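Local structure of phosphoribosylaminoimidazole carboxylase, ATPase subunit (Bacillus anthracis, 3R5H) at residues V79-E84 with L100-Q105; L258-F263 with N273-R278. The protein probably uses ATP to carboxylate 5-aminoimidazole ribonucleotide to its N5-carboxy derivative in purine biosynthesis, as an ATP-grasp enzyme. All blocks are in the same frame, centred on the assembly; numbering follows the deposited sequence.

Interaction 1: V79-E84 with L100-Q105. With AIR (5-aminoimidazole ribonucleotide), chain D.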
loop_
_atom_site.group_PDB
_atom_site.type_symbol
_atom_site.label_atom_id
_atom_site.label_comp_id
_atom_site.label_asym_id
_atom_site.label_seq_id
_atom_site.Cartn_x
_atom_site.Cartn_y
_atom_site.Cartn_z
ATOM N N VAL A 79 8.884 19.714 3.008
ATOM C CA VAL A 79 7.483 20.064 3.212
ATOM C C VAL A 79 6.724 19.948 1.909
ATOM O O VAL A 79 7.237 20.311 0.847
ATOM C CB VAL A 79 7.305 21.487 3.773
ATOM C CG1 VAL A 79 5.815 21.828 3.861
ATOM C CG2 VAL A 79 7.980 21.608 5.153
ATOM N N THR A 80 5.507 19.420 2.011
ATOM C CA THR A 80 4.567 19.382 0.910
ATOM C C THR A 80 3.191 19.751 1.457
ATOM O O THR A 80 3.012 19.928 2.651
ATOM C CB THR A 80 4.546 17.980 0.223
ATOM O OG1 THR A 80 3.652 17.995 -0.901
ATOM C CG2 THR A 80 4.108 16.900 1.206
ATOM N N TYR A 81 2.226 19.858 0.567
ATOM C CA TYR A 81 0.901 20.286 0.939
ATOM C C TYR A 81 -0.105 19.367 0.258
ATOM O O TYR A 81 0.166 18.839 -0.827
ATOM C CB TYR A 81 0.696 21.756 0.503
ATOM C CG TYR A 81 0.846 21.948 -0.982
ATOM C CD1 TYR A 81 2.063 22.332 -1.542
ATOM C CD2 TYR A 81 -0.229 21.701 -1.839
ATOM C CE1 TYR A 81 2.197 22.484 -2.919
ATOM C CE2 TYR A 81 -0.100 21.839 -3.208
ATOM C CZ TYR A 81 1.104 22.226 -3.739
ATOM O OH TYR A 81 1.198 22.358 -5.094
ATOM N N GLU A 82 -1.251 19.177 0.904
ATOM C CA GLU A 82 -2.468 18.748 0.213
ATOM C C GLU A 82 -3.485 19.908 0.121
ATOM O O GLU A 82 -4.331 19.964 -0.778
ATOM C CB GLU A 82 -3.087 17.525 0.913
ATOM C CG GLU A 82 -3.407 17.750 2.374
ATOM C CD GLU A 82 -4.780 17.219 2.776
ATOM O OE1 GLU A 82 -5.090 16.050 2.477
ATOM O OE2 GLU A 82 -5.532 17.970 3.428
ATOM N N PHE A 83 -3.404 20.839 1.061
ATOM C CA PHE A 83 -4.263 22.013 1.028
ATOM C C PHE A 83 -3.643 23.012 0.055
ATOM O O PHE A 83 -2.468 23.359 0.173
ATOM C CB PHE A 83 -4.398 22.605 2.432
ATOM C CG PHE A 83 -5.222 23.858 2.486
ATOM C CD1 PHE A 83 -4.620 25.084 2.744
ATOM C CD2 PHE A 83 -6.600 23.813 2.277
ATOM C CE1 PHE A 83 -5.381 26.270 2.802
ATOM C CE2 PHE A 83 -7.382 24.999 2.327
ATOM C CZ PHE A 83 -6.771 26.220 2.594
ATOM N N GLU A 84 -4.437 23.439 -0.922
ATOM C CA GLU A 84 -3.984 24.341 -1.978
ATOM C C GLU A 84 -4.015 25.819 -1.614
ATOM O O GLU A 84 -3.169 26.583 -2.060
ATOM C CB GLU A 84 -4.837 24.143 -3.223
ATOM C CG GLU A 84 -4.408 22.981 -4.056
ATOM C CD GLU A 84 -5.557 22.393 -4.820
ATOM O OE1 GLU A 84 -5.508 22.430 -6.059
ATOM O OE2 GLU A 84 -6.515 21.908 -4.174
ATOM N N LEU A 100 10.788 23.309 0.312
ATOM C CA LEU A 100 9.524 23.135 -0.413
ATOM C C LEU A 100 9.816 22.949 -1.927
ATOM O O LEU A 100 9.622 23.877 -2.710
ATOM C CB LEU A 100 8.606 24.354 -0.208
ATOM C CG LEU A 100 7.132 24.255 -0.645
ATOM C CD1 LEU A 100 6.279 23.615 0.432
ATOM C CD2 LEU A 100 6.567 25.621 -1.002
ATOM N N PRO A 101 10.253 21.741 -2.344
ATOM C CA PRO A 101 10.672 21.517 -3.757
ATOM C C PRO A 101 9.600 21.771 -4.828
ATOM O O PRO A 101 9.950 22.085 -5.978
ATOM C CB PRO A 101 11.088 20.032 -3.787
ATOM C CG PRO A 101 10.488 19.421 -2.558
ATOM C CD PRO A 101 10.414 20.528 -1.523
ATOM N N GLN A 102 8.326 21.636 -4.468
ATOM C CA GLN A 102 7.227 21.967 -5.390
ATOM C C GLN A 102 7.197 23.455 -5.745
ATOM O O GLN A 102 6.638 23.840 -6.786
ATOM C CB GLN A 102 5.859 21.577 -4.807
ATOM C CG GLN A 102 5.661 20.084 -4.550
ATOM C CD GLN A 102 4.460 19.830 -3.663
ATOM O OE1 GLN A 102 4.534 19.993 -2.436
ATOM N NE2 GLN A 102 3.327 19.475 -4.278
ATOM N N GLY A 103 7.759 24.289 -4.866
ATOM C CA GLY A 103 7.736 25.741 -5.061
ATOM C C GLY A 103 6.327 26.291 -4.968
ATOM O O GLY A 103 5.407 25.608 -4.506
ATOM N N SER A 104 6.136 27.522 -5.420
ATOM C CA SER A 104 4.836 28.160 -5.262
ATOM C C SER A 104 4.312 28.667 -6.594
ATOM O O SER A 104 3.185 29.117 -6.678
ATOM C CB SER A 104 4.925 29.309 -4.255
ATOM O OG SER A 104 5.680 30.382 -4.791
ATOM N N GLN A 105 5.129 28.559 -7.633
ATOM C CA GLN A 105 4.790 29.118 -8.937
ATOM C C GLN A 105 3.588 28.413 -9.557
ATOM O O GLN A 105 2.619 29.062 -9.950
ATOM C CB GLN A 105 6.003 29.113 -9.885
ATOM C CG GLN A 105 5.660 29.533 -11.316
ATOM C CD GLN A 105 6.842 30.069 -12.126
ATOM O OE1 GLN A 105 6.645 30.809 -13.098
ATOM N NE2 GLN A 105 8.059 29.694 -11.745
HETATM N N1 AIR D . -8.863 17.785 -0.836
HETATM C C2 AIR D . -8.008 18.826 -0.919
HETATM N N3 AIR D . -8.281 19.567 -2.026
HETATM C C4 AIR D . -9.325 19.009 -2.684
HETATM C C5 AIR D . -9.637 17.916 -1.903
HETATM N N6 AIR D . -10.643 17.051 -2.197
HETATM C "C1'" AIR D . -8.936 16.723 0.209
HETATM C "C2'" AIR D . -7.863 16.956 1.249
HETATM C "C3'" AIR D . -8.609 17.749 2.316
HETATM C "C4'" AIR D . -9.944 17.037 2.327
HETATM O "O4'" AIR D . -10.178 16.767 0.937
HETATM O "O2'" AIR D . -7.455 15.662 1.706
HETATM O "O3'" AIR D . -7.976 17.776 3.601
HETATM C "C5'" AIR D . -11.059 17.858 2.952
HETATM O "O5'" AIR D . -12.042 16.934 3.415
HETATM P P AIR D . -13.091 17.301 4.586
HETATM O O6 AIR D . -13.762 18.554 4.072
HETATM O O7 AIR D . -12.238 17.527 5.816
HETATM O O8 AIR D . -13.970 16.077 4.658
HETATM O O HOH W 1 7.044 20.746 -1.706
HETATM O O HOH W 2 0.770 18.667 -3.523
#

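Interaction 2: L258-F263 with N273-R278. With MG (magnesium ion), chain E; ADP (adenosine-5'-diphosphate), chain C; AIR (5-aminoimidazole ribonucleotide), chain D.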
loop_
_atom_site.group_PDB
_atom_site.type_symbol
_atom_site.label_atom_id
_atom_site.label_comp_id
_atom_site.label_asym_id
_atom_site.label_seq_id
_atom_site.Cartn_x
_atom_site.Cartn_y
_atom_site.Cartn_z
ATOM N N LEU A 258 0.919 16.455 -10.717
ATOM C CA LEU A 258 -0.066 17.298 -11.384
ATOM C C LEU A 258 -1.174 16.434 -11.969
ATOM O O LEU A 258 -0.914 15.522 -12.779
ATOM C CB LEU A 258 0.580 18.123 -12.485
ATOM C CG LEU A 258 -0.304 19.037 -13.341
ATOM C CD1 LEU A 258 -0.877 20.203 -12.530
ATOM C CD2 LEU A 258 0.481 19.538 -14.546
ATOM N N ALA A 259 -2.403 16.718 -11.551
ATOM C CA ALA A 259 -3.574 16.107 -12.154
ATOM C C ALA A 259 -4.126 17.029 -13.236
ATOM O O ALA A 259 -4.369 18.211 -12.976
ATOM C CB ALA A 259 -4.640 15.814 -11.102
ATOM N N VAL A 260 -4.318 16.488 -14.437
ATOM C CA VAL A 260 -4.829 17.254 -15.576
ATOM C C VAL A 260 -6.191 16.725 -15.993
ATOM O O VAL A 260 -6.319 15.579 -16.471
ATOM C CB VAL A 260 -3.898 17.187 -16.808
ATOM C CG1 VAL A 260 -4.397 18.175 -17.916
ATOM C CG2 VAL A 260 -2.453 17.465 -16.424
ATOM N N GLU A 261 -7.207 17.551 -15.810
ATOM C CA GLU A 261 -8.560 17.158 -16.152
ATOM C C GLU A 261 -8.946 17.715 -17.506
ATOM O O GLU A 261 -8.700 18.890 -17.796
ATOM C CB GLU A 261 -9.537 17.624 -15.082
ATOM C CG GLU A 261 -9.459 16.794 -13.819
ATOM C CD GLU A 261 -10.609 17.107 -12.892
ATOM O OE1 GLU A 261 -10.502 18.103 -12.137
ATOM O OE2 GLU A 261 -11.624 16.364 -12.940
ATOM N N MET A 262 -9.571 16.858 -18.310
ATOM C CA MET A 262 -9.782 17.114 -19.738
ATOM C C MET A 262 -11.191 16.737 -20.218
ATOM O O MET A 262 -11.848 15.892 -19.605
ATOM C CB MET A 262 -8.731 16.337 -20.550
ATOM C CG MET A 262 -7.258 16.653 -20.162
ATOM S SD MET A 262 -6.118 15.588 -21.077
ATOM C CE MET A 262 -4.569 15.702 -20.199
ATOM N N PHE A 263 -11.650 17.384 -21.293
ATOM C CA PHE A 263 -12.866 16.973 -22.006
ATOM C C PHE A 263 -12.435 16.317 -23.319
ATOM O O PHE A 263 -11.600 16.850 -24.037
ATOM C CB PHE A 263 -13.778 18.164 -22.328
ATOM C CG PHE A 263 -14.217 18.977 -21.125
ATOM C CD1 PHE A 263 -14.256 20.361 -21.198
ATOM C CD2 PHE A 263 -14.593 18.369 -19.931
ATOM C CE1 PHE A 263 -14.678 21.146 -20.094
ATOM C CE2 PHE A 263 -15.013 19.133 -18.827
ATOM C CZ PHE A 263 -15.055 20.526 -18.915
ATOM N N ASN A 273 -9.587 21.152 -18.999
ATOM C CA ASN A 273 -10.578 21.774 -18.136
ATOM C C ASN A 273 -9.917 22.431 -16.924
ATOM O O ASN A 273 -10.083 23.625 -16.697
ATOM C CB ASN A 273 -11.600 20.722 -17.689
ATOM C CG ASN A 273 -12.591 21.248 -16.681
ATOM O OD1 ASN A 273 -13.029 22.395 -16.755
ATOM N ND2 ASN A 273 -12.989 20.388 -15.751
ATOM N N GLU A 274 -9.182 21.650 -16.141
ATOM C CA GLU A 274 -8.554 22.183 -14.934
ATOM C C GLU A 274 -7.375 21.356 -14.444
ATOM O O GLU A 274 -7.188 20.194 -14.835
ATOM C CB GLU A 274 -9.586 22.453 -13.803
ATOM C CG GLU A 274 -10.335 21.238 -13.340
ATOM C CD GLU A 274 -11.259 21.493 -12.156
ATOM O OE1 GLU A 274 -12.089 20.571 -11.876
ATOM O OE2 GLU A 274 -11.157 22.581 -11.511
ATOM N N LEU A 275 -6.551 22.001 -13.625
ATOM C CA LEU A 275 -5.349 21.421 -13.082
ATOM C C LEU A 275 -5.413 21.422 -11.568
ATOM O O LEU A 275 -5.992 22.341 -10.958
ATOM C CB LEU A 275 -4.125 22.213 -13.542
ATOM C CG LEU A 275 -3.974 22.526 -15.025
ATOM C CD1 LEU A 275 -2.719 23.383 -15.286
ATOM C CD2 LEU A 275 -3.938 21.220 -15.843
ATOM N N ALA A 276 -4.825 20.390 -10.969
ATOM C CA ALA A 276 -4.639 20.321 -9.525
ATOM C C ALA A 276 -3.207 19.888 -9.259
ATOM O O ALA A 276 -2.799 18.801 -9.681
ATOM C CB ALA A 276 -5.644 19.337 -8.889
ATOM N N PRO A 277 -2.423 20.748 -8.581
ATOM C CA PRO A 277 -0.995 20.476 -8.316
ATOM C C PRO A 277 -0.781 19.602 -7.066
ATOM O O PRO A 277 -0.101 19.997 -6.118
ATOM C CB PRO A 277 -0.403 21.881 -8.132
ATOM C CG PRO A 277 -1.547 22.715 -7.599
ATOM C CD PRO A 277 -2.856 22.058 -8.049
ATOM N N ARG A 278 -1.354 18.401 -7.095
ATOM C CA ARG A 278 -1.402 17.520 -5.945
ATOM C C ARG A 278 -1.981 16.198 -6.387
ATOM O O ARG A 278 -2.626 16.139 -7.431
ATOM C CB ARG A 278 -2.317 18.124 -4.844
ATOM C CG ARG A 278 -3.683 18.573 -5.335
ATOM C CD ARG A 278 -4.702 18.710 -4.214
ATOM N NE ARG A 278 -5.982 19.198 -4.740
ATOM C CZ ARG A 278 -6.967 18.427 -5.207
ATOM N NH1 ARG A 278 -6.860 17.094 -5.233
ATOM N NH2 ARG A 278 -8.076 18.993 -5.653
HETATM MG MG MG E . -14.032 19.647 -12.039
HETATM P PB ADP C . -15.469 22.129 -10.568
HETATM O O1B ADP C . -16.128 23.019 -9.554
HETATM O O2B ADP C . -13.979 22.157 -10.416
HETATM O O3B ADP C . -16.056 20.746 -10.665
HETATM P PA ADP C . -15.648 22.271 -13.457
HETATM O O1A ADP C . -15.025 20.901 -13.379
HETATM O O2A ADP C . -14.981 23.353 -14.267
HETATM O O3A ADP C . -15.841 22.857 -11.962
HETATM O "O5'" ADP C . -17.138 22.118 -14.036
HETATM C "C5'" ADP C . -18.035 21.172 -13.457
HETATM C "C4'" ADP C . -18.680 20.335 -14.548
HETATM O "O4'" ADP C . -19.413 21.182 -15.444
HETATM C "C3'" ADP C . -17.654 19.606 -15.401
HETATM O "O3'" ADP C . -17.395 18.293 -14.901
HETATM C "C2'" ADP C . -18.314 19.546 -16.758
HETATM O "O2'" ADP C . -19.183 18.405 -16.798
HETATM C "C1'" ADP C . -19.197 20.772 -16.802
HETATM N N9 ADP C . -18.508 21.850 -17.552
HETATM C C8 ADP C . -17.740 22.829 -17.027
HETATM N N7 ADP C . -17.263 23.656 -17.989
HETATM C C5 ADP C . -17.740 23.216 -19.159
HETATM C C6 ADP C . -17.636 23.623 -20.574
HETATM N N6 ADP C . -16.909 24.706 -20.959
HETATM N N1 ADP C . -18.298 22.855 -21.486
HETATM C C2 ADP C . -19.023 21.772 -21.157
HETATM N N3 ADP C . -19.156 21.360 -19.890
HETATM C C4 ADP C . -18.552 22.022 -18.871
HETATM N N1 AIR D . -8.863 17.785 -0.836
HETATM C C2 AIR D . -8.008 18.826 -0.919
HETATM N N3 AIR D . -8.281 19.567 -2.026
HETATM C C4 AIR D . -9.325 19.009 -2.684
HETATM C C5 AIR D . -9.637 17.916 -1.903
HETATM N N6 AIR D . -10.643 17.051 -2.197
HETATM C "C1'" AIR D . -8.936 16.723 0.209
HETATM C "C2'" AIR D . -7.863 16.956 1.249
HETATM C "C3'" AIR D . -8.609 17.749 2.316
HETATM C "C4'" AIR D . -9.944 17.037 2.327
HETATM O "O4'" AIR D . -10.178 16.767 0.937
HETATM O "O2'" AIR D . -7.455 15.662 1.706
HETATM O "O3'" AIR D . -7.976 17.776 3.601
HETATM C "C5'" AIR D . -11.059 17.858 2.952
HETATM O "O5'" AIR D . -12.042 16.934 3.415
HETATM P P AIR D . -13.091 17.301 4.586
HETATM O O6 AIR D . -13.762 18.554 4.072
HETATM O O7 AIR D . -12.238 17.527 5.816
HETATM O O8 AIR D . -13.970 16.077 4.658
HETATM O O HOH W 3 -8.027 18.925 -11.931
HETATM O O HOH W 4 -14.165 17.692 -10.979
#

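Interaction 1: V79-E84 with L100-Q105
The amide of Q102 lies almost parallel to the phenol ring of Y81, their planes 10° apart, but offset past the CE1 rim: OE1 is 3.4 Å from Y81 CE1, at an oblique approach, and NE2 is 3.6 Å from Y81 CZ. On the same side of the ring plane, toward the rim, sits water 2, which joins Q102 NE2 to Y81 O. Y81 reaches this place with CG between its backbone N and carbonyl carbon (chi1 60°). T80 OG1 donates to Q102 OE1 over 2.7 Å, from above the carbonyl plane, 43° out of it, while H298 is a second partner of the hydroxyl. Water 1 also donates to Q102 OE1 and to V79 O and accepts from Q102 N. With OE1 held by T80 and water 1, and NE2 by water 2, the amide's rotation should be fixed. Beyond this polar patch V79 CG1 meets L100 CD1 at 3.9 Å. The type I turn from L100 to G103, closed by G103 N to L100 O, presents Q102 to the strand end. Past that end the carboxylate of E82 takes both ribose hydroxyls of AIR and is itself held by the backbone N of G23 and G26. The C-terminal end of a parallel strand facing a glycine-rich loop at the bound ribonucleotide is consistent with the Rossmann-like preATP-grasp domain.

Interaction 2: L258-F263 with N273-R278
Two glutamate side chains, E261 and E274, run side by side in the same direction, with OE1 of E261 only 2.9 Å from OE1 of E274; both are acceptors, so no bond joins them. The nearby magnesium ion probably eases this crowding of negative charge: E274 OE1 binds it at 2.2 Å, together with ADP O1A and water 4. That water donates only weakly to E261 OE2, whereas water 3 donates to E261 OE1. E274 reaches the metal on an extended chain that leaves the backbone with CG between N and the carbonyl carbon (chi1 61°). A classic beta bulge lies beneath: E261 O accepts from N273 N at 2.7 Å and from E274 N at 3.3 Å, placing two consecutive residues opposite one. N273 ND2 donates to ADP O1A nearly straight (168°), while its CB rests over one face of the F263 ring in a CH-pi contact, 4.0 Å from the centroid. The ring also approaches the adenine, its CZ 3.8 Å from ADP C4. Farther along, A259 and A276 form a hydrogen-bonded pair and V260 packs on L275 in a non-hydrogen-bonded pair, CG1 to CD2 3.7 Å. P277 then turns the chain in an inverse gamma turn, and the guanidinium of R278 lies between A276 CB on one face and AIR C4 on the other, with E84 bonded to its NE. The hairpin lies at the edge of a large antiparallel sheet, within the ATP-grasp part of the chain: strand 270-276 is outermost within the chain, strand 256-264 pairs onward with strand 195-203, and helix 105-110 packs against L275 and P277.

Interaction 1 and interaction 2 are both largely buried and both touch AIR, but interaction 1 lies in the preATP-grasp domain and interaction 2 in the ATP-grasp domain. Interaction 1 joins the end of an outermost parallel strand to a loop, through one direct hydrogen bond, waters and a small apolar patch. Interaction 2 pairs two neighbouring strands of a hairpin with a ladder of backbone bonds, buries more surface and brings a carboxylate to magnesium and an amide to ADP. Their centres are about 16 Å apart, yet they meet: E84 OE2 forms a salt bridge with R278 NE at 2.8 Å, and Y81 OH probably bonds weakly to P277 O.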